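Local coordinates for sugar ABC transporter substrate-binding protein, BlMnBP1 (Bifidobacterium animalis subsp. lactis ATCC 27673, PDB 6I5R) that binds manno-oligosaccharides such as mannobiose as a solute-binding protein of the ABC transporter that confers growth on beta-mannan, at residues 32-42 / 332-340; 141-149 / 350-359. One frame throughout, in Å; residues are numbered along the deposited sequence.

Contact 1 of 2, residues 32-42 / 332-340; sequences TGKDIKTTITF and EKQEASMIF
This is helix-on-sheet packing in the periplasmic-binding-protein fold: helix 331-346 lies against strand 38-44, and the turn before the strand also folds over it. The strand 38-42 and helix 332-340 axes approach to 8.5 Å and cross at -63°. A336 sits under the strand. Its CB meets T38 CG2 at 3.7 Å and also touches I40 CG2. I40 holds CG1 between its backbone N and carbonyl carbon (chi1 59°), which sends CD1 to F340 CB and leaves CG2 against A336 and S337. In the G33-I36 turn, I36 places CD1 near the E335 carboxylate. I36 CG2 lies 3.3 Å from E332 CG, the two side chains running past each other in opposite senses. I339 CD1 lies 3.7 Å from G33 CA, where a side chain on G33 would collide. Extended K333 runs past T38, its CE 3.5 Å from T38 OG1, and its NZ donates to a water bonded only weakly to T39 O. Strand 73-79 also touches A336, and strand 100-102 touches S337 and F340. The edge of the F340 ring meets the face of F42 in an offset edge-to-face pair, planes 61° apart, with F340 CE2 3.7 Å from F42 CD2.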
loop_
_atom_site.group_PDB
_atom_site.type_symbol
_atom_site.label_atom_id
_atom_site.label_comp_id
_atom_site.label_asym_id
_atom_site.label_seq_id
_atom_site.Cartn_x
_atom_site.Cartn_y
_atom_site.Cartn_z
ATOM N N THR A 32 30.981 -2.426 7.319
ATOM C CA THR A 32 30.418 -2.089 8.617
ATOM C C THR A 32 29.728 -3.291 9.249
ATOM O O THR A 32 29.033 -4.047 8.570
ATOM C CB THR A 32 29.400 -0.956 8.487
ATOM O OG1 THR A 32 29.970 0.083 7.686
ATOM C CG2 THR A 32 28.984 -0.404 9.860
ATOM N N GLY A 33 29.974 -3.504 10.546
ATOM C CA GLY A 33 29.301 -4.543 11.263
ATOM C C GLY A 33 29.772 -5.938 10.989
ATOM O O GLY A 33 29.121 -6.870 11.500
ATOM N N LYS A 34 30.894 -6.081 10.281
ATOM C CA LYS A 34 31.327 -7.436 9.879
ATOM C C LYS A 34 31.704 -8.352 11.065
ATOM O O LYS A 34 31.813 -9.582 10.897
ATOM C CB LYS A 34 32.510 -7.364 8.940
ATOM C CG LYS A 34 33.617 -6.659 9.811
ATOM C CD LYS A 34 34.760 -6.063 8.944
ATOM C CE LYS A 34 35.707 -5.382 9.946
ATOM N NZ LYS A 34 35.030 -4.112 10.338
ATOM N N ASP A 35 31.993 -7.763 12.233
ATOM C CA ASP A 35 32.352 -8.476 13.447
ATOM C C ASP A 35 31.131 -8.919 14.236
ATOM O O ASP A 35 31.275 -9.597 15.252
ATOM C CB ASP A 35 33.238 -7.569 14.315
ATOM C CG ASP A 35 32.635 -6.147 14.543
ATOM O OD1 ASP A 35 31.745 -5.649 13.765
ATOM O OD2 ASP A 35 33.115 -5.490 15.517
ATOM N N ILE A 36 29.937 -8.556 13.800
ATOM C CA ILE A 36 28.768 -8.844 14.608
ATOM C C ILE A 36 28.409 -10.306 14.450
ATOM O O ILE A 36 28.409 -10.843 13.329
ATOM C CB ILE A 36 27.585 -7.940 14.219
ATOM C CG1 ILE A 36 27.957 -6.475 14.415
ATOM C CG2 ILE A 36 26.376 -8.268 15.084
ATOM C CD1 ILE A 36 26.917 -5.518 13.815
ATOM N N LYS A 37 28.065 -10.933 15.571
ATOM C CA LYS A 37 27.500 -12.281 15.614
ATOM C C LYS A 37 26.202 -12.200 16.402
ATOM O O LYS A 37 26.223 -12.054 17.632
ATOM C CB LYS A 37 28.469 -13.264 16.271
ATOM C CG LYS A 37 29.881 -13.269 15.656
ATOM C CD LYS A 37 30.908 -13.991 16.522
ATOM C CE LYS A 37 32.284 -14.026 15.845
ATOM N NZ LYS A 37 32.493 -12.938 14.818
ATOM N N THR A 38 25.069 -12.267 15.708
ATOM C CA THR A 38 23.791 -12.194 16.402
ATOM C C THR A 38 22.695 -12.738 15.493
ATOM O O THR A 38 22.917 -13.083 14.323
ATOM C CB THR A 38 23.485 -10.762 16.838
ATOM O OG1 THR A 38 22.296 -10.720 17.624
ATOM C CG2 THR A 38 23.275 -9.870 15.632
ATOM N N THR A 39 21.496 -12.779 16.059
ATOM C CA THR A 39 20.296 -13.189 15.359
ATOM C C THR A 39 19.239 -12.112 15.512
ATOM O O THR A 39 19.021 -11.594 16.609
ATOM C CB THR A 39 19.780 -14.500 15.920
ATOM O OG1 THR A 39 20.766 -15.518 15.739
ATOM C CG2 THR A 39 18.523 -14.897 15.213
ATOM N N ILE A 40 18.575 -11.799 14.409
ATOM C CA ILE A 40 17.491 -10.830 14.398
ATOM C C ILE A 40 16.245 -11.504 13.859
ATOM O O ILE A 40 16.317 -12.406 13.017
ATOM C CB ILE A 40 17.876 -9.588 13.574
ATOM C CG1 ILE A 40 18.218 -9.976 12.143
ATOM C CG2 ILE A 40 19.102 -8.911 14.260
ATOM C CD1 ILE A 40 18.490 -8.769 11.208
ATOM N N THR A 41 15.100 -11.056 14.373
ATOM C CA THR A 41 13.789 -11.560 14.008
ATOM C C THR A 41 13.140 -10.489 13.145
ATOM O O THR A 41 13.024 -9.330 13.569
ATOM C CB THR A 41 12.949 -11.892 15.238
ATOM O OG1 THR A 41 13.531 -13.030 15.888
ATOM C CG2 THR A 41 11.521 -12.263 14.838
ATOM N N PHE A 42 12.724 -10.886 11.945
ATOM C CA PHE A 42 12.188 -10.003 10.909
ATOM C C PHE A 42 10.731 -10.397 10.700
ATOM O O PHE A 42 10.459 -11.485 10.203
ATOM C CB PHE A 42 13.030 -10.163 9.644
ATOM C CG PHE A 42 12.431 -9.551 8.392
ATOM C CD1 PHE A 42 11.591 -8.460 8.454
ATOM C CD2 PHE A 42 12.750 -10.076 7.136
ATOM C CE1 PHE A 42 11.085 -7.915 7.305
ATOM C CE2 PHE A 42 12.232 -9.522 5.974
ATOM C CZ PHE A 42 11.395 -8.446 6.070
ATOM N N GLU A 332 23.802 -4.011 19.369
ATOM C CA GLU A 332 24.263 -4.962 18.365
ATOM C C GLU A 332 23.135 -5.315 17.408
ATOM O O GLU A 332 23.315 -5.280 16.187
ATOM C CB GLU A 332 24.826 -6.220 19.049
ATOM C CG GLU A 332 25.492 -7.233 18.116
ATOM C CD GLU A 332 26.196 -8.379 18.867
ATOM O OE1 GLU A 332 25.672 -8.831 19.937
ATOM O OE2 GLU A 332 27.305 -8.827 18.407
ATOM N N LYS A 333 21.948 -5.629 17.950
ATOM C CA LYS A 333 20.832 -6.031 17.096
ATOM C C LYS A 333 20.262 -4.851 16.327
ATOM O O LYS A 333 19.789 -5.020 15.200
ATOM C CB LYS A 333 19.735 -6.707 17.922
ATOM C CG LYS A 333 20.221 -8.015 18.536
ATOM C CD LYS A 333 19.087 -8.793 19.210
ATOM C CE LYS A 333 19.616 -10.093 19.820
ATOM N NZ LYS A 333 18.500 -11.000 20.130
ATOM N N GLN A 334 20.277 -3.659 16.918
ATOM C CA GLN A 334 19.906 -2.475 16.156
ATOM C C GLN A 334 20.793 -2.306 14.929
ATOM O O GLN A 334 20.308 -2.020 13.828
ATOM C CB GLN A 334 19.983 -1.233 17.041
ATOM C CG GLN A 334 18.910 -1.137 18.093
ATOM C CD GLN A 334 18.885 0.209 18.750
ATOM O OE1 GLN A 334 19.582 1.096 18.332
ATOM N NE2 GLN A 334 18.046 0.378 19.773
ATOM N N GLU A 335 22.098 -2.483 15.092
ATOM C CA GLU A 335 23.001 -2.298 13.966
ATOM C C GLU A 335 22.873 -3.443 12.972
ATOM O O GLU A 335 22.806 -3.217 11.753
ATOM C CB GLU A 335 24.443 -2.176 14.473
ATOM C CG GLU A 335 25.404 -1.729 13.391
ATOM C CD GLU A 335 26.849 -1.752 13.838
ATOM O OE1 GLU A 335 27.100 -1.678 15.072
ATOM O OE2 GLU A 335 27.722 -1.814 12.941
ATOM N N ALA A 336 22.776 -4.678 13.467
ATOM C CA ALA A 336 22.549 -5.803 12.571
ATOM C C ALA A 336 21.283 -5.587 11.753
ATOM O O ALA A 336 21.258 -5.848 10.550
ATOM C CB ALA A 336 22.448 -7.103 13.355
ATOM N N SER A 337 20.235 -5.079 12.396
ATOM C CA SER A 337 18.959 -4.893 11.708
ATOM C C SER A 337 19.063 -3.796 10.659
ATOM O O SER A 337 18.459 -3.898 9.587
ATOM C CB SER A 337 17.868 -4.555 12.724
ATOM O OG SER A 337 17.590 -5.640 13.596
ATOM N N MET A 338 19.814 -2.728 10.962
ATOM C CA MET A 338 19.930 -1.614 10.022
ATOM C C MET A 338 20.786 -2.006 8.825
ATOM O O MET A 338 20.525 -1.565 7.691
ATOM C CB MET A 338 20.499 -0.375 10.726
ATOM C CG MET A 338 20.421 0.876 9.882
ATOM S SD MET A 338 20.897 2.412 10.741
ATOM C CE MET A 338 19.899 2.410 12.230
ATOM N N ILE A 339 21.790 -2.856 9.060
ATOM C CA ILE A 339 22.540 -3.452 7.958
ATOM C C ILE A 339 21.622 -4.273 7.059
ATOM O O ILE A 339 21.647 -4.132 5.836
ATOM C CB ILE A 339 23.697 -4.301 8.510
ATOM C CG1 ILE A 339 24.667 -3.384 9.255
ATOM C CG2 ILE A 339 24.377 -5.071 7.397
ATOM C CD1 ILE A 339 25.809 -4.101 9.975
ATOM N N PHE A 340 20.783 -5.141 7.643
ATOM C CA PHE A 340 19.887 -5.945 6.818
ATOM C C PHE A 340 18.895 -5.072 6.045
ATOM O O PHE A 340 18.604 -5.338 4.877
ATOM C CB PHE A 340 19.144 -6.973 7.687
ATOM C CG PHE A 340 18.196 -7.828 6.897
ATOM C CD1 PHE A 340 18.686 -8.783 6.022
ATOM C CD2 PHE A 340 16.833 -7.658 7.007
ATOM C CE1 PHE A 340 17.837 -9.539 5.253
ATOM C CE2 PHE A 340 15.964 -8.430 6.236
ATOM C CZ PHE A 340 16.474 -9.374 5.372
HETATM O O HOH W 1 16.043 -11.113 18.377
#

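Contact 2 of 2, residues 141-149 / 350-359; sequences YGIANNGVT and FAKNEGGIPI
I143 meets I359 through their CG2 methyls, 4.1 Å apart, and its side chain also rests on V341 and T345 of helix 331-346. At A144, I359 comes closer. I359 CD1 lies 3.8 Å from A144 CB, and I359 CG1 lies against A144 O. N145 turns its backbone O toward F350, 3.5 Å from CD1 of the ring. The same O accepts a bond from a water that also makes a weak bond with I359 N. N145 CG sits between its own backbone N and carbonyl carbon (chi1 56°), which places OD1 2.7 Å from N146 N, a donor above the amide's carbonyl plane. N145 OD1 also takes the backbone N of Y321, and ND2 binds D320 OD2; together these bonds fix the rotation of the amide near the sugar. N146 packs its CB on A351 CB at 3.6 Å, and its side chain crosses the F350 ring. E354 CG covers one face of that ring, offset toward the rim. The chain then enters a single antiparallel beta bridge, in which G147 and I357 form a hydrogen-bonded pair. Here, in the periplasmic-binding-protein fold, the segment after helix 350-353 joins the long strand 139-155. Both bonds, G147 N to I357 O and I357 N to G147 O, are 2.8 Å long and nearly straight. Each uses a lone pair in the carbonyl plane. I359 CD1 is 3.5 Å from G147 N. Cutting I359 back to an alanine is likely to strip A144 CB of its methyl partner and open a gap beside G147. G147 O takes a second bond, from a water.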
loop_
_atom_site.group_PDB
_atom_site.type_symbol
_atom_site.label_atom_id
_atom_site.label_comp_id
_atom_site.label_asym_id
_atom_site.label_seq_id
_atom_site.Cartn_x
_atom_site.Cartn_y
_atom_site.Cartn_z
ATOM N N TYR A 141 11.993 7.126 10.356
ATOM C CA TYR A 141 11.850 5.906 11.143
ATOM C C TYR A 141 11.465 4.677 10.321
ATOM O O TYR A 141 11.465 3.561 10.860
ATOM C CB TYR A 141 10.801 6.124 12.240
ATOM C CG TYR A 141 11.193 7.161 13.237
ATOM C CD1 TYR A 141 10.840 8.504 13.080
ATOM C CD2 TYR A 141 11.907 6.801 14.369
ATOM C CE1 TYR A 141 11.195 9.436 14.021
ATOM C CE2 TYR A 141 12.282 7.720 15.283
ATOM C CZ TYR A 141 11.915 9.034 15.129
ATOM O OH TYR A 141 12.311 9.950 16.093
ATOM N N GLY A 142 11.132 4.844 9.054
ATOM C CA GLY A 142 10.839 3.713 8.195
ATOM C C GLY A 142 11.389 3.932 6.803
ATOM O O GLY A 142 11.456 5.055 6.307
ATOM N N ILE A 143 11.803 2.830 6.183
ATOM C CA ILE A 143 12.242 2.798 4.792
ATOM C C ILE A 143 11.300 1.873 4.026
ATOM O O ILE A 143 11.063 0.738 4.447
ATOM C CB ILE A 143 13.694 2.306 4.666
ATOM C CG1 ILE A 143 14.625 3.168 5.536
ATOM C CG2 ILE A 143 14.136 2.287 3.207
ATOM C CD1 ILE A 143 16.117 2.883 5.343
ATOM N N ALA A 144 10.795 2.340 2.889
ATOM C CA ALA A 144 9.817 1.557 2.153
ATOM C C ALA A 144 10.450 0.298 1.576
ATOM O O ALA A 144 11.617 0.291 1.188
ATOM C CB ALA A 144 9.207 2.400 1.030
ATOM N N ASN A 145 9.657 -0.782 1.535
ATOM C CA ASN A 145 10.144 -2.038 0.962
ATOM C C ASN A 145 10.267 -1.920 -0.559
ATOM O O ASN A 145 11.188 -2.487 -1.168
ATOM C CB ASN A 145 9.223 -3.205 1.366
ATOM C CG ASN A 145 7.749 -2.986 0.981
ATOM O OD1 ASN A 145 7.378 -1.953 0.451
ATOM N ND2 ASN A 145 6.909 -3.991 1.258
ATOM N N ASN A 146 9.328 -1.212 -1.186
ATOM C CA ASN A 146 9.420 -0.780 -2.569
ATOM C C ASN A 146 8.307 0.217 -2.839
ATOM O O ASN A 146 7.316 0.287 -2.108
ATOM C CB ASN A 146 9.365 -1.947 -3.564
ATOM C CG ASN A 146 8.122 -2.824 -3.413
ATOM O OD1 ASN A 146 7.365 -2.701 -2.473
ATOM N ND2 ASN A 146 7.951 -3.751 -4.340
ATOM N N GLY A 147 8.512 1.018 -3.885
ATOM C CA GLY A 147 7.532 2.013 -4.271
ATOM C C GLY A 147 6.480 1.353 -5.137
ATOM O O GLY A 147 6.798 0.625 -6.079
ATOM N N VAL A 148 5.219 1.567 -4.787
ATOM C CA VAL A 148 4.117 0.961 -5.507
ATOM C C VAL A 148 3.178 2.072 -5.933
ATOM O O VAL A 148 3.174 3.169 -5.372
ATOM C CB VAL A 148 3.373 -0.072 -4.648
ATOM C CG1 VAL A 148 4.237 -1.299 -4.396
ATOM C CG2 VAL A 148 2.923 0.573 -3.316
ATOM N N THR A 149 2.390 1.789 -6.954
ATOM C CA THR A 149 1.279 2.664 -7.271
ATOM C C THR A 149 -0.013 1.913 -7.002
ATOM O O THR A 149 -0.015 0.695 -6.785
ATOM C CB THR A 149 1.324 3.111 -8.720
ATOM O OG1 THR A 149 1.511 1.952 -9.529
ATOM C CG2 THR A 149 2.457 4.116 -8.925
ATOM N N PHE A 350 14.758 -6.974 -4.035
ATOM C CA PHE A 350 13.352 -7.187 -3.690
ATOM C C PHE A 350 12.421 -6.364 -4.587
ATOM O O PHE A 350 11.455 -6.886 -5.147
ATOM C CB PHE A 350 13.123 -6.859 -2.202
ATOM C CG PHE A 350 11.703 -7.011 -1.767
ATOM C CD1 PHE A 350 10.792 -5.940 -1.840
ATOM C CD2 PHE A 350 11.244 -8.219 -1.310
ATOM C CE1 PHE A 350 9.470 -6.100 -1.470
ATOM C CE2 PHE A 350 9.906 -8.368 -0.939
ATOM C CZ PHE A 350 9.030 -7.293 -1.016
ATOM N N ALA A 351 12.704 -5.074 -4.749
ATOM C CA ALA A 351 11.824 -4.244 -5.552
ATOM C C ALA A 351 11.771 -4.715 -7.006
ATOM O O ALA A 351 10.679 -4.794 -7.595
ATOM C CB ALA A 351 12.271 -2.784 -5.447
ATOM N N LYS A 352 12.925 -5.031 -7.607
ATOM C CA LYS A 352 12.931 -5.523 -8.985
ATOM C C LYS A 352 12.117 -6.810 -9.122
ATOM O O LYS A 352 11.513 -7.055 -10.172
ATOM C CB LYS A 352 14.387 -5.706 -9.452
ATOM C CG LYS A 352 14.579 -6.266 -10.834
ATOM C CD LYS A 352 16.066 -6.183 -11.285
ATOM C CE LYS A 352 16.973 -7.131 -10.512
ATOM N NZ LYS A 352 16.792 -8.551 -11.007
ATOM N N ASN A 353 12.026 -7.597 -8.054
ATOM C CA ASN A 353 11.430 -8.932 -8.155
ATOM C C ASN A 353 9.944 -8.953 -7.879
ATOM O O ASN A 353 9.202 -9.739 -8.486
ATOM C CB ASN A 353 12.193 -9.860 -7.220
ATOM C CG ASN A 353 13.560 -10.111 -7.716
ATOM O OD1 ASN A 353 13.783 -10.013 -8.922
ATOM N ND2 ASN A 353 14.501 -10.406 -6.823
ATOM N N GLU A 354 9.488 -8.076 -7.008
ATOM C CA GLU A 354 8.096 -7.959 -6.646
ATOM C C GLU A 354 7.404 -6.879 -7.445
ATOM O O GLU A 354 6.361 -6.376 -7.020
ATOM C CB GLU A 354 8.012 -7.697 -5.145
ATOM C CG GLU A 354 8.610 -8.831 -4.352
ATOM C CD GLU A 354 7.835 -10.117 -4.530
ATOM O OE1 GLU A 354 6.590 -10.076 -4.477
ATOM O OE2 GLU A 354 8.481 -11.177 -4.723
ATOM N N GLY A 355 7.987 -6.497 -8.576
ATOM C CA GLY A 355 7.325 -5.584 -9.484
ATOM C C GLY A 355 7.147 -4.177 -8.971
ATOM O O GLY A 355 6.160 -3.532 -9.305
ATOM N N GLY A 356 8.081 -3.676 -8.162
ATOM C CA GLY A 356 7.977 -2.349 -7.613
ATOM C C GLY A 356 9.167 -1.460 -7.943
ATOM O O GLY A 356 10.169 -1.885 -8.521
ATOM N N ILE A 357 9.050 -0.229 -7.480
ATOM C CA ILE A 357 10.042 0.814 -7.790
ATOM C C ILE A 357 11.115 0.766 -6.728
ATOM O O ILE A 357 10.808 0.841 -5.526
ATOM C CB ILE A 357 9.367 2.191 -7.844
ATOM C CG1 ILE A 357 8.425 2.246 -9.044
ATOM C CG2 ILE A 357 10.410 3.299 -7.863
ATOM C CD1 ILE A 357 7.282 3.194 -8.793
ATOM N N PRO A 358 12.401 0.634 -7.104
ATOM C CA PRO A 358 13.464 0.591 -6.093
ATOM C C PRO A 358 13.520 1.875 -5.290
ATOM O O PRO A 358 13.183 2.963 -5.770
ATOM C CB PRO A 358 14.755 0.401 -6.901
ATOM C CG PRO A 358 14.386 0.270 -8.314
ATOM C CD PRO A 358 12.916 0.568 -8.485
ATOM N N ILE A 359 13.955 1.723 -4.043
ATOM C CA ILE A 359 13.965 2.812 -3.083
ATOM C C ILE A 359 15.338 3.459 -2.939
ATOM O O ILE A 359 15.412 4.620 -2.504
ATOM C CB ILE A 359 13.427 2.291 -1.729
ATOM C CG1 ILE A 359 11.992 1.813 -1.948
ATOM C CG2 ILE A 359 13.499 3.347 -0.657
ATOM C CD1 ILE A 359 11.034 2.876 -2.282
HETATM O O HOH W 2 13.845 -1.244 -2.495
HETATM O O HOH W 3 5.551 -0.327 -8.388
#

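How the contacts relate
Contacts 1 and 2 reach the same mixed sheet, with centres 22 Å apart and nearest atoms about 7 Å apart; they do not touch. Helix 331-346 of contact 1 is followed in the chain by helix 350-353 of contact 2, and it reaches contact 2 itself through V341, M344 and T345. Their segments alternate along the chain. Contact 2 lies nearer the ligand: the N145 side chain is about 5 Å from a bound mannose unit, against about 10 Å for F42 in contact 1. Contact 2 borders the pocket residues D320 and Y321. A third, R46, forms a salt bridge with E354. R46 follows two residues after strand 38-44, so the strand of contact 1 leads toward the pocket.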